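Local coordinates for protein tRNA threonylcarbamoyladenosine dehydratase (Escherichia coli, PDB 4D79) that catalyses the ATP-dependent dehydration of threonylcarbamoyladenosine at position 37 of tRNAs to its cyclic form and can accept sulfur from the cysteine desulfurase CsdA in vitro, at residues I54-C66 with V104-M118. Residues are numbered along the deposited sequence; the frame is centred on the assembly and turned at random.
Sequences IGAITLIDMDDVC and VVDDFVTPDNVAQYM. With ATP (adenosine-5'-triphosphate), chain K.
With chi1 at -50°, Ile60 turns CG1 back beside its own backbone N and sets CG2 anti to it; CG1 then lies alongside Val105, 3.7 Å from its CB, while CG2 rests near the backbone O of Asp107. The CD1 end of Ile60 runs on toward Tyr117 and Met118 of helix 114-118, and Val105 CG1 sits above one face of the Tyr117 ring. Two backbone bonds hold the strands in parallel register: Val105 N gives to Leu59 O at 2.9 Å, and Asp61 N to Val105 O at 3.2 Å. Strand 101-105 borders 56-60 at one margin of the Rossmann-like sheet of the HesA/MoeB/ThiF family, an example of the general rule that such folds bind nucleotides at the carboxyl ends of their parallel strands. Past strand 56-60, Asp61 grips the ribose of ATP by both hydroxyls, O2' on OD1 (2.6 Å) and O3' on OD2 (2.7 Å). OD1 also accepts from Asp63 N, closing an Asx turn, and OD2 from Ile38 N, so the carboxylate is fixed in place. From the loop after strand 101-105, Val109 N donates to N1 of ATP at 2.9 Å, and Val109 O accepts from the N6 amino group. Phe108 leans obliquely on the adenine; the Met62 and Phe108 side chains cross at about a right angle, with Met62 SD oblique to the Phe108 ring in a Met-aromatic contact. Farther along, Tyr117 OH donates to the anti lone pair of Asp107 OD2 (2.6 Å), tying helix 114-118 to the adenine-binding loop.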
loop_
_atom_site.group_PDB
_atom_site.type_symbol
_atom_site.label_atom_id
_atom_site.label_comp_id
_atom_site.label_asym_id
_atom_site.label_seq_id
_atom_site.Cartn_x
_atom_site.Cartn_y
_atom_site.Cartn_z
ATOM N N ILE B 54 0.804 -9.755 -13.553
ATOM C CA ILE B 54 1.880 -10.755 -13.552
ATOM C C ILE B 54 1.283 -12.147 -13.738
ATOM O O ILE B 54 0.358 -12.548 -13.031
ATOM C CB ILE B 54 2.713 -10.641 -12.266
ATOM C CG1 ILE B 54 3.443 -9.291 -12.236
ATOM C CG2 ILE B 54 3.679 -11.763 -12.154
ATOM C CD1 ILE B 54 4.567 -9.150 -13.260
ATOM N N GLY B 55 1.814 -12.896 -14.707
ATOM C CA GLY B 55 1.129 -14.102 -15.163
ATOM C C GLY B 55 1.385 -15.343 -14.353
ATOM O O GLY B 55 0.563 -16.270 -14.382
ATOM N N ALA B 56 2.478 -15.370 -13.601
ATOM C CA ALA B 56 2.811 -16.504 -12.756
ATOM C C ALA B 56 3.479 -15.961 -11.509
ATOM O O ALA B 56 4.361 -15.096 -11.583
ATOM C CB ALA B 56 3.735 -17.519 -13.436
ATOM N N ILE B 57 3.040 -16.446 -10.369
ATOM C CA ILE B 57 3.547 -15.988 -9.093
ATOM C C ILE B 57 3.821 -17.216 -8.248
ATOM O O ILE B 57 2.958 -18.090 -8.123
ATOM C CB ILE B 57 2.544 -15.040 -8.384
ATOM C CG1 ILE B 57 2.334 -13.778 -9.228
ATOM C CG2 ILE B 57 3.032 -14.670 -6.993
ATOM C CD1 ILE B 57 1.137 -12.918 -8.769
ATOM N N THR B 58 5.006 -17.274 -7.644
ATOM C CA THR B 58 5.310 -18.262 -6.621
ATOM C C THR B 58 5.392 -17.584 -5.251
ATOM O O THR B 58 5.970 -16.498 -5.104
ATOM C CB THR B 58 6.623 -18.996 -6.937
ATOM O OG1 THR B 58 6.472 -19.732 -8.166
ATOM C CG2 THR B 58 7.027 -19.950 -5.782
ATOM N N LEU B 59 4.775 -18.219 -4.251
ATOM C CA LEU B 59 4.744 -17.724 -2.883
ATOM C C LEU B 59 5.448 -18.737 -1.998
ATOM O O LEU B 59 5.042 -19.902 -1.951
ATOM C CB LEU B 59 3.306 -17.531 -2.391
ATOM C CG LEU B 59 2.394 -16.687 -3.261
ATOM C CD1 LEU B 59 0.978 -16.583 -2.678
ATOM C CD2 LEU B 59 2.992 -15.317 -3.475
ATOM N N ILE B 60 6.469 -18.294 -1.272
ATOM C CA ILE B 60 7.232 -19.189 -0.393
ATOM C C ILE B 60 7.106 -18.701 1.046
ATOM O O ILE B 60 7.630 -17.641 1.399
ATOM C CB ILE B 60 8.707 -19.304 -0.800
ATOM C CG1 ILE B 60 8.808 -19.602 -2.286
ATOM C CG2 ILE B 60 9.384 -20.412 0.055
ATOM C CD1 ILE B 60 10.207 -19.990 -2.772
ATOM N N ASP B 61 6.465 -19.516 1.881
ATOM C CA ASP B 61 6.294 -19.263 3.310
ATOM C C ASP B 61 5.724 -20.540 3.917
ATOM O O ASP B 61 4.920 -21.209 3.280
ATOM C CB ASP B 61 5.340 -18.083 3.555
ATOM C CG ASP B 61 5.571 -17.375 4.882
ATOM O OD1 ASP B 61 5.878 -18.033 5.900
ATOM O OD2 ASP B 61 5.437 -16.134 4.902
ATOM N N MET B 62 6.093 -20.859 5.166
ATOM C CA MET B 62 5.379 -21.953 5.832
ATOM C C MET B 62 4.664 -21.492 7.089
ATOM O O MET B 62 4.161 -22.334 7.853
ATOM C CB MET B 62 6.302 -23.155 6.119
ATOM C CG MET B 62 7.377 -22.996 7.132
ATOM S SD MET B 62 8.407 -24.487 7.260
ATOM C CE MET B 62 7.187 -25.793 7.213
ATOM N N ASP B 63 4.538 -20.185 7.310
ATOM C CA ASP B 63 3.893 -19.730 8.535
ATOM C C ASP B 63 2.379 -19.659 8.348
ATOM O O ASP B 63 1.858 -19.663 7.226
ATOM C CB ASP B 63 4.442 -18.368 8.966
ATOM C CG ASP B 63 4.156 -18.053 10.428
ATOM O OD1 ASP B 63 3.785 -18.975 11.192
ATOM O OD2 ASP B 63 4.302 -16.874 10.816
ATOM N N ASP B 64 1.681 -19.628 9.481
ATOM C CA ASP B 64 0.231 -19.554 9.549
ATOM C C ASP B 64 -0.221 -18.132 9.871
ATOM O O ASP B 64 0.509 -17.365 10.506
ATOM C CB ASP B 64 -0.302 -20.506 10.623
ATOM C CG ASP B 64 -0.007 -21.965 10.328
ATOM O OD1 ASP B 64 0.154 -22.337 9.147
ATOM O OD2 ASP B 64 0.048 -22.754 11.294
ATOM N N VAL B 65 -1.458 -17.804 9.468
ATOM C CA VAL B 65 -2.063 -16.517 9.785
ATOM C C VAL B 65 -2.335 -16.443 11.284
ATOM O O VAL B 65 -2.984 -17.327 11.856
ATOM C CB VAL B 65 -3.348 -16.296 8.963
ATOM C CG1 VAL B 65 -4.013 -14.985 9.331
ATOM C CG2 VAL B 65 -3.055 -16.302 7.459
ATOM N N CYS B 66 -1.847 -15.373 11.923
ATOM C CA CYS B 66 -2.031 -15.137 13.351
ATOM C C CYS B 66 -2.818 -13.850 13.569
ATOM O O CYS B 66 -2.651 -12.878 12.832
ATOM C CB CYS B 66 -0.682 -15.030 14.089
ATOM S SG CYS B 66 0.354 -16.512 14.046
ATOM N N VAL B 104 2.456 -22.461 -4.706
ATOM C CA VAL B 104 2.728 -22.342 -3.278
ATOM C C VAL B 104 3.858 -23.292 -2.950
ATOM O O VAL B 104 3.781 -24.476 -3.278
ATOM C CB VAL B 104 1.479 -22.673 -2.438
ATOM C CG1 VAL B 104 1.814 -22.826 -0.970
ATOM C CG2 VAL B 104 0.417 -21.600 -2.661
ATOM N N VAL B 105 4.902 -22.758 -2.323
ATOM C CA VAL B 105 5.966 -23.522 -1.681
ATOM C C VAL B 105 5.780 -23.384 -0.174
ATOM O O VAL B 105 6.054 -22.322 0.413
ATOM C CB VAL B 105 7.344 -23.024 -2.112
ATOM C CG1 VAL B 105 8.476 -23.823 -1.401
ATOM C CG2 VAL B 105 7.478 -23.148 -3.603
ATOM N N ASP B 106 5.304 -24.451 0.457
ATOM C CA ASP B 106 5.003 -24.436 1.886
ATOM C C ASP B 106 6.273 -24.827 2.645
ATOM O O ASP B 106 6.419 -25.942 3.141
ATOM C CB ASP B 106 3.848 -25.384 2.182
ATOM C CG ASP B 106 3.442 -25.373 3.636
ATOM O OD1 ASP B 106 3.816 -24.423 4.349
ATOM O OD2 ASP B 106 2.766 -26.330 4.072
ATOM N N ASP B 107 7.203 -23.879 2.738
ATOM C CA ASP B 107 8.540 -24.142 3.262
ATOM C C ASP B 107 9.213 -22.805 3.534
ATOM O O ASP B 107 8.724 -21.750 3.122
ATOM C CB ASP B 107 9.361 -24.974 2.265
ATOM C CG ASP B 107 10.517 -25.744 2.916
ATOM O OD1 ASP B 107 10.736 -25.656 4.141
ATOM O OD2 ASP B 107 11.218 -26.457 2.176
ATOM N N PHE B 108 10.339 -22.873 4.237
ATOM C CA PHE B 108 11.258 -21.763 4.429
ATOM C C PHE B 108 12.523 -21.992 3.599
ATOM O O PHE B 108 12.973 -23.121 3.432
ATOM C CB PHE B 108 11.678 -21.624 5.903
ATOM C CG PHE B 108 10.570 -21.229 6.843
ATOM C CD1 PHE B 108 9.739 -20.142 6.577
ATOM C CD2 PHE B 108 10.386 -21.936 8.026
ATOM C CE1 PHE B 108 8.733 -19.785 7.475
ATOM C CE2 PHE B 108 9.390 -21.582 8.923
ATOM C CZ PHE B 108 8.563 -20.510 8.646
ATOM N N VAL B 109 13.103 -20.902 3.103
ATOM C CA VAL B 109 14.349 -20.990 2.361
ATOM C C VAL B 109 15.500 -21.255 3.324
ATOM O O VAL B 109 15.543 -20.709 4.433
ATOM C CB VAL B 109 14.575 -19.709 1.544
ATOM C CG1 VAL B 109 16.005 -19.613 1.032
ATOM C CG2 VAL B 109 13.592 -19.666 0.380
ATOM N N THR B 110 16.397 -22.150 2.932
ATOM C CA THR B 110 17.608 -22.440 3.706
ATOM C C THR B 110 18.800 -22.485 2.757
ATOM O O THR B 110 18.612 -22.577 1.536
ATOM C CB THR B 110 17.495 -23.767 4.459
ATOM O OG1 THR B 110 17.627 -24.836 3.522
ATOM C CG2 THR B 110 16.184 -23.880 5.207
ATOM N N PRO B 111 20.041 -22.445 3.251
ATOM C CA PRO B 111 21.171 -22.664 2.331
ATOM C C PRO B 111 21.079 -23.993 1.599
ATOM O O PRO B 111 21.516 -24.098 0.445
ATOM C CB PRO B 111 22.396 -22.586 3.253
ATOM C CG PRO B 111 21.938 -21.757 4.411
ATOM C CD PRO B 111 20.490 -22.097 4.611
ATOM N N ASP B 112 20.437 -24.988 2.216
ATOM C CA ASP B 112 20.344 -26.323 1.650
ATOM C C ASP B 112 19.306 -26.434 0.551
ATOM O O ASP B 112 19.435 -27.318 -0.306
ATOM C CB ASP B 112 19.973 -27.340 2.740
ATOM C CG ASP B 112 21.103 -27.609 3.714
ATOM O OD1 ASP B 112 22.279 -27.387 3.355
ATOM O OD2 ASP B 112 20.805 -28.052 4.844
ATOM N N ASN B 113 18.245 -25.616 0.576
ATOM C CA ASN B 113 17.176 -25.776 -0.402
ATOM C C ASN B 113 17.054 -24.607 -1.366
ATOM O O ASN B 113 16.219 -24.665 -2.280
ATOM C CB ASN B 113 15.835 -26.018 0.304
ATOM C CG ASN B 113 15.355 -24.810 1.114
ATOM O OD1 ASN B 113 15.730 -23.669 0.847
ATOM N ND2 ASN B 113 14.512 -25.069 2.105
ATOM N N VAL B 114 17.859 -23.554 -1.204
ATOM C CA VAL B 114 17.608 -22.343 -1.980
ATOM C C VAL B 114 17.826 -22.592 -3.464
ATOM O O VAL B 114 17.021 -22.167 -4.307
ATOM C CB VAL B 114 18.476 -21.176 -1.473
ATOM C CG1 VAL B 114 19.983 -21.520 -1.560
ATOM C CG2 VAL B 114 18.116 -19.882 -2.232
ATOM N N ALA B 115 18.880 -23.336 -3.818
ATOM C CA ALA B 115 19.119 -23.558 -5.231
ATOM C C ALA B 115 17.954 -24.305 -5.868
ATOM O O ALA B 115 17.531 -23.966 -6.971
ATOM C CB ALA B 115 20.428 -24.308 -5.412
ATOM N N GLN B 116 17.428 -25.332 -5.192
ATOM C CA GLN B 116 16.269 -26.047 -5.725
ATOM C C GLN B 116 15.087 -25.106 -5.922
ATOM O O GLN B 116 14.441 -25.093 -6.985
ATOM C CB GLN B 116 15.894 -27.195 -4.783
ATOM C CG GLN B 116 14.586 -27.905 -5.111
ATOM C CD GLN B 116 14.180 -28.914 -4.049
ATOM O OE1 GLN B 116 14.962 -29.241 -3.155
ATOM N NE2 GLN B 116 12.933 -29.376 -4.116
ATOM N N TYR B 117 14.804 -24.269 -4.926
ATOM C CA TYR B 117 13.642 -23.410 -5.090
ATOM C C TYR B 117 13.900 -22.329 -6.131
ATOM O O TYR B 117 12.983 -21.948 -6.862
ATOM C CB TYR B 117 13.231 -22.825 -3.733
ATOM C CG TYR B 117 12.586 -23.851 -2.822
ATOM C CD1 TYR B 117 11.757 -24.830 -3.336
ATOM C CD2 TYR B 117 12.810 -23.848 -1.452
ATOM C CE1 TYR B 117 11.162 -25.761 -2.531
ATOM C CE2 TYR B 117 12.207 -24.773 -0.639
ATOM C CZ TYR B 117 11.387 -25.738 -1.191
ATOM O OH TYR B 117 10.773 -26.686 -0.405
ATOM N N MET B 118 15.135 -21.885 -6.279
ATOM C CA MET B 118 15.394 -20.853 -7.272
ATOM C C MET B 118 15.616 -21.444 -8.663
ATOM O O MET B 118 15.786 -20.685 -9.624
ATOM C CB MET B 118 16.602 -20.013 -6.852
ATOM C CG MET B 118 16.356 -19.173 -5.620
ATOM S SD MET B 118 14.997 -17.986 -5.780
ATOM C CE MET B 118 13.873 -18.611 -4.548
HETATM P PG ATP K . 5.320 -12.772 13.735
HETATM O O1G ATP K . 4.818 -12.051 14.962
HETATM O O2G ATP K . 4.482 -13.957 13.318
HETATM O O3G ATP K . 6.814 -12.996 13.726
HETATM P PB ATP K . 5.541 -11.925 11.034
HETATM O O1B ATP K . 6.942 -12.493 11.009
HETATM O O2B ATP K . 4.412 -12.542 10.226
HETATM O O3B ATP K . 5.070 -11.705 12.559
HETATM P PA ATP K . 6.440 -9.872 9.328
HETATM O O1A ATP K . 7.862 -9.640 9.828
HETATM O O2A ATP K . 5.653 -8.702 8.800
HETATM O O3A ATP K . 5.610 -10.385 10.597
HETATM O "O5'" ATP K . 6.389 -11.093 8.255
HETATM C "C5'" ATP K . 7.543 -11.830 7.805
HETATM C "C4'" ATP K . 7.249 -13.067 6.944
HETATM O "O4'" ATP K . 8.448 -13.633 6.327
HETATM C "C3'" ATP K . 6.621 -14.197 7.752
HETATM O "O3'" ATP K . 5.367 -14.622 7.193
HETATM C "C2'" ATP K . 7.641 -15.318 7.674
HETATM O "O2'" ATP K . 7.039 -16.602 7.728
HETATM C "C1'" ATP K . 8.357 -15.082 6.354
HETATM N N9 ATP K . 9.627 -15.872 6.289
HETATM C C8 ATP K . 10.565 -15.844 7.270
HETATM N N7 ATP K . 11.620 -16.657 6.998
HETATM C C5 ATP K . 11.361 -17.232 5.821
HETATM C C6 ATP K . 12.095 -18.181 4.976
HETATM N N6 ATP K . 13.271 -18.650 5.398
HETATM N N1 ATP K . 11.559 -18.580 3.820
HETATM C C2 ATP K . 10.352 -18.122 3.417
HETATM N N3 ATP K . 9.621 -17.247 4.143
HETATM C C4 ATP K . 10.056 -16.747 5.343
#